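Local coordinates for protein SusD homolog (Bacteroides thetaiotaomicron, PDB 3EHM) that probably binds mucin O-glycans at the cell surface, as a SusD-like outer-membrane lipoprotein that helps a gut symbiont use host glycans, at residues A[44-49]-A[260-265]; A[134-137]-A[142-145]. All blocks are in the same frame, centred on the assembly; numbering follows the deposited sequence.

Contact 1: A[44-49]-A[260-265]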
loop_
_atom_site.group_PDB
_atom_site.type_symbol
_atom_site.label_atom_id
_atom_site.label_comp_id
_atom_site.label_asym_id
_atom_site.label_seq_id
_atom_site.Cartn_x
_atom_site.Cartn_y
_atom_site.Cartn_z
ATOM N N LEU A 44 11.030 -2.748 -21.635
ATOM C CA LEU A 44 11.806 -1.884 -20.749
ATOM C C LEU A 44 12.531 -2.703 -19.681
ATOM O O LEU A 44 13.087 -2.155 -18.727
ATOM C CB LEU A 44 10.897 -0.842 -20.092
ATOM C CG LEU A 44 10.206 0.117 -21.066
ATOM C CD1 LEU A 44 9.397 1.146 -20.293
ATOM C CD2 LEU A 44 11.259 0.807 -21.929
ATOM N N THR A 45 12.519 -4.018 -19.862
ATOM C CA THR A 45 13.158 -4.965 -18.949
ATOM C C THR A 45 13.022 -4.664 -17.450
ATOM O O THR A 45 11.911 -4.639 -16.919
ATOM C CB THR A 45 14.658 -5.158 -19.307
ATOM O OG1 THR A 45 15.373 -3.928 -19.137
ATOM C CG2 THR A 45 14.795 -5.608 -20.769
ATOM N N THR A 46 14.144 -4.429 -16.771
ATOM C CA THR A 46 14.128 -4.187 -15.325
ATOM C C THR A 46 13.831 -2.768 -14.849
ATOM O O THR A 46 13.744 -2.533 -13.641
ATOM C CB THR A 46 15.471 -4.597 -14.681
ATOM O OG1 THR A 46 16.528 -3.815 -15.254
ATOM C CG2 THR A 46 15.754 -6.086 -14.914
ATOM N N GLY A 47 13.686 -1.828 -15.776
ATOM C CA GLY A 47 13.415 -0.449 -15.392
ATOM C C GLY A 47 12.282 -0.264 -14.394
ATOM O O GLY A 47 12.508 0.181 -13.267
ATOM N N PRO A 48 11.040 -0.587 -14.779
ATOM C CA PRO A 48 9.904 -0.431 -13.867
ATOM C C PRO A 48 10.102 -1.215 -12.574
ATOM O O PRO A 48 9.602 -0.820 -11.520
ATOM C CB PRO A 48 8.730 -0.945 -14.693
ATOM C CG PRO A 48 9.137 -0.570 -16.095
ATOM C CD PRO A 48 10.582 -0.983 -16.122
ATOM N N GLY A 49 10.835 -2.321 -12.667
ATOM C CA GLY A 49 11.105 -3.147 -11.500
ATOM C C GLY A 49 11.996 -2.438 -10.494
ATOM O O GLY A 49 11.830 -2.603 -9.283
HETATM N N MSE A 260 7.465 -6.998 -10.325
HETATM C CA MSE A 260 8.035 -7.656 -9.153
HETATM C C MSE A 260 9.078 -8.680 -9.601
HETATM O O MSE A 260 9.920 -9.112 -8.817
HETATM C CB MSE A 260 6.958 -8.399 -8.355
HETATM C CG MSE A 260 5.925 -7.533 -7.687
HETATM SE SE MSE A 260 4.690 -8.680 -6.704
HETATM C CE MSE A 260 5.926 -9.288 -5.344
ATOM N N LEU A 261 9.023 -9.070 -10.868
ATOM C CA LEU A 261 9.951 -10.074 -11.377
ATOM C C LEU A 261 11.431 -9.715 -11.281
ATOM O O LEU A 261 12.248 -10.546 -10.878
ATOM C CB LEU A 261 9.591 -10.433 -12.821
ATOM C CG LEU A 261 8.268 -11.193 -12.946
ATOM C CD1 LEU A 261 7.973 -11.491 -14.412
ATOM C CD2 LEU A 261 8.358 -12.490 -12.152
ATOM N N ALA A 262 11.785 -8.490 -11.646
ATOM C CA ALA A 262 13.186 -8.074 -11.584
ATOM C C ALA A 262 13.799 -8.338 -10.204
ATOM O O ALA A 262 14.840 -8.984 -10.096
ATOM C CB ALA A 262 13.311 -6.597 -11.937
ATOM N N SER A 263 13.154 -7.853 -9.149
ATOM C CA SER A 263 13.692 -8.048 -7.807
ATOM C C SER A 263 13.564 -9.478 -7.277
ATOM O O SER A 263 14.432 -9.952 -6.543
ATOM C CB SER A 263 13.036 -7.076 -6.824
ATOM O OG SER A 263 13.681 -7.150 -5.564
ATOM N N VAL A 264 12.492 -10.170 -7.648
ATOM C CA VAL A 264 12.297 -11.540 -7.183
ATOM C C VAL A 264 13.188 -12.556 -7.897
ATOM O O VAL A 264 13.855 -13.363 -7.248
ATOM C CB VAL A 264 10.815 -11.994 -7.347
ATOM C CG1 VAL A 264 10.691 -13.496 -7.094
ATOM C CG2 VAL A 264 9.923 -11.235 -6.367
ATOM N N ASN A 265 13.215 -12.509 -9.228
ATOM C CA ASN A 265 13.993 -13.475 -10.002
ATOM C C ASN A 265 15.317 -13.011 -10.593
ATOM O O ASN A 265 16.280 -13.775 -10.623
ATOM C CB ASN A 265 13.136 -14.052 -11.131
ATOM C CG ASN A 265 11.890 -14.743 -10.622
ATOM O OD1 ASN A 265 11.932 -15.485 -9.639
ATOM N ND2 ASN A 265 10.773 -14.514 -11.296
HETATM O O HOH W 1 11.349 -5.529 -9.017
#
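The methyl of Ala262 packs against Thr46 and Gly49, where helix 261-266 approaches the beginning of helix 47-57. Met260, a selenomethionine, comes two residues before Ala262. Its side chain sets off away from 44-49, yet touches Leu52, further along helix 47-57, and Pro331. Met260 O accepts the helical bond from Val264 N at 3.0 Å. The CB of Ala262 points toward 44-49. It meets Thr46, third residue of a type II' beta turn, Leu44 to Gly47, that leads into helix 47-57 and is closed by Gly47 N bonding to Leu44 O at 3.0 Å. Ala262 CB lies 3.9 Å from Thr46 CG2 and 4.0 Å from Thr46 CB. With chi1 at 61°, Thr46 CG2 lies opposite its own carbonyl carbon and can reach this methyl, while Thr46 OG1 has a weak bond to Tyr267 OH. Ala262 CB also sits 4.1 Å from Gly49 CA; as Gly49 has no side chain, the methyl meets the backbone itself. At Ser263 the contact turns polar. One water accepts from Ser263 N at 2.9 Å and donates to Gly49 O at 3.0 Å. Ser263 OG hydrogen-bonds to Gln53 of helix 47-57 and to Thr270 of strand 270-272.

Contact 2: A[134-137]-A[142-145]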
loop_
_atom_site.group_PDB
_atom_site.type_symbol
_atom_site.label_atom_id
_atom_site.label_comp_id
_atom_site.label_asym_id
_atom_site.label_seq_id
_atom_site.Cartn_x
_atom_site.Cartn_y
_atom_site.Cartn_z
ATOM N N LEU A 134 -2.292 9.859 -3.401
ATOM C CA LEU A 134 -2.730 9.477 -2.066
ATOM C C LEU A 134 -1.521 8.747 -1.477
ATOM O O LEU A 134 -1.210 8.881 -0.295
ATOM C CB LEU A 134 -3.937 8.536 -2.123
ATOM C CG LEU A 134 -4.349 7.911 -0.781
ATOM C CD1 LEU A 134 -4.593 9.007 0.255
ATOM C CD2 LEU A 134 -5.609 7.072 -0.970
ATOM N N ARG A 135 -0.835 7.979 -2.321
ATOM C CA ARG A 135 0.364 7.261 -1.898
ATOM C C ARG A 135 1.452 8.285 -1.577
ATOM O O ARG A 135 2.159 8.166 -0.575
ATOM C CB ARG A 135 0.864 6.339 -3.019
ATOM C CG ARG A 135 0.022 5.087 -3.236
ATOM C CD ARG A 135 0.174 4.568 -4.661
ATOM N NE ARG A 135 1.535 4.145 -4.997
ATOM C CZ ARG A 135 2.069 2.980 -4.642
ATOM N NH1 ARG A 135 1.362 2.111 -3.927
ATOM N NH2 ARG A 135 3.299 2.670 -5.028
ATOM N N ALA A 136 1.578 9.289 -2.439
ATOM C CA ALA A 136 2.586 10.334 -2.264
ATOM C C ALA A 136 2.460 11.027 -0.911
ATOM O O ALA A 136 3.431 11.117 -0.157
ATOM C CB ALA A 136 2.476 11.360 -3.388
ATOM N N THR A 137 1.270 11.520 -0.596
ATOM C CA THR A 137 1.090 12.197 0.681
ATOM C C THR A 137 1.222 11.232 1.854
ATOM O O THR A 137 1.746 11.592 2.906
ATOM C CB THR A 137 -0.269 12.910 0.766
ATOM O OG1 THR A 137 -0.384 13.542 2.047
ATOM C CG2 THR A 137 -1.412 11.928 0.580
ATOM N N PRO A 142 3.286 16.332 3.413
ATOM C CA PRO A 142 2.893 17.488 2.596
ATOM C C PRO A 142 3.311 17.282 1.143
ATOM O O PRO A 142 4.386 16.754 0.880
ATOM C CB PRO A 142 3.676 18.648 3.219
ATOM C CG PRO A 142 4.019 18.162 4.603
ATOM C CD PRO A 142 4.319 16.711 4.390
ATOM N N ILE A 143 2.461 17.692 0.206
ATOM C CA ILE A 143 2.770 17.581 -1.217
ATOM C C ILE A 143 2.128 18.752 -1.958
ATOM O O ILE A 143 1.206 19.397 -1.438
ATOM C CB ILE A 143 2.231 16.270 -1.844
ATOM C CG1 ILE A 143 0.708 16.223 -1.735
ATOM C CG2 ILE A 143 2.869 15.058 -1.168
ATOM C CD1 ILE A 143 0.065 15.113 -2.565
ATOM N N ALA A 144 2.616 19.031 -3.164
ATOM C CA ALA A 144 2.067 20.113 -3.979
ATOM C C ALA A 144 0.800 19.589 -4.644
ATOM O O ALA A 144 0.833 19.118 -5.781
ATOM C CB ALA A 144 3.080 20.541 -5.035
ATOM N N TYR A 145 -0.319 19.674 -3.934
ATOM C CA TYR A 145 -1.582 19.170 -4.453
ATOM C C TYR A 145 -2.438 20.212 -5.163
ATOM O O TYR A 145 -2.717 20.087 -6.354
ATOM C CB TYR A 145 -2.399 18.538 -3.326
ATOM C CG TYR A 145 -3.643 17.844 -3.821
ATOM C CD1 TYR A 145 -3.581 16.556 -4.360
ATOM C CD2 TYR A 145 -4.876 18.496 -3.809
ATOM C CE1 TYR A 145 -4.720 15.938 -4.878
ATOM C CE2 TYR A 145 -6.016 17.888 -4.325
ATOM C CZ TYR A 145 -5.933 16.615 -4.858
ATOM O OH TYR A 145 -7.067 16.028 -5.377
#
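Ile143 packs its side chain on Ala136 and Thr137, close to the C-terminal end of helix 116-140. The apolar part is mostly methyl against backbone. Ile143 CG2 lies 3.8 Å from Thr137 CA and 3.9 Å from Thr137 N. It also comes within 4.1 Å of Ala136 C, so this branch rests on the peptide that joins the two helix residues. Ala136 CB adds a looser side-chain contact with Ile143 CG2, at 4.3 Å. The longer branch ends beside the threonine side chain: Ile143 CD1 lies 4.0 Å from Thr137 CB. A chi1 of 62° sets Ile143 CG1 between its own N and carbonyl carbon, and both branches face the helix. Val163 of helix 160-178 also touches Ile143.

The polar groups bond elsewhere. Thr137 OG1 stands opposite its own backbone N (chi1 180°) and donates to Gly141 O, in the bend that follows. The backbone of Ile143 bonds to Asp158. Ala144 centres an inverse gamma turn, with a weak bond from Tyr145 N to Ile143 O at 2.9 Å. Pro142 turns away from helix 116-140 onto helix 505-509. The chain thus folds back on the helix it has just left. With van der Waals contact and no hydrogen bond between the segments, the isoleucine side chain is probably held by shape and burial, and its backbone bond to Asp158 helps set the course of the loop.

Both contacts are largely buried, but contact 2 lies deeper: its centre is about 14 Å from the centre of the chain, that of contact 1 about 19 Å. Contact 1 joins parts more than 200 residues apart. Contact 2 is local, with few residues between its segments, and is nested inside the loop that contact 1 closes. They share no helix: contact 1 pairs helix 261-266 with the beginning of helix 47-57, and contact 2 sets a loop on helix 116-140. Small side chains and a bridging water mark contact 1. Contact 2 relies on one branched apolar residue. Their nearest atoms are about 10 Å apart, and they do not touch.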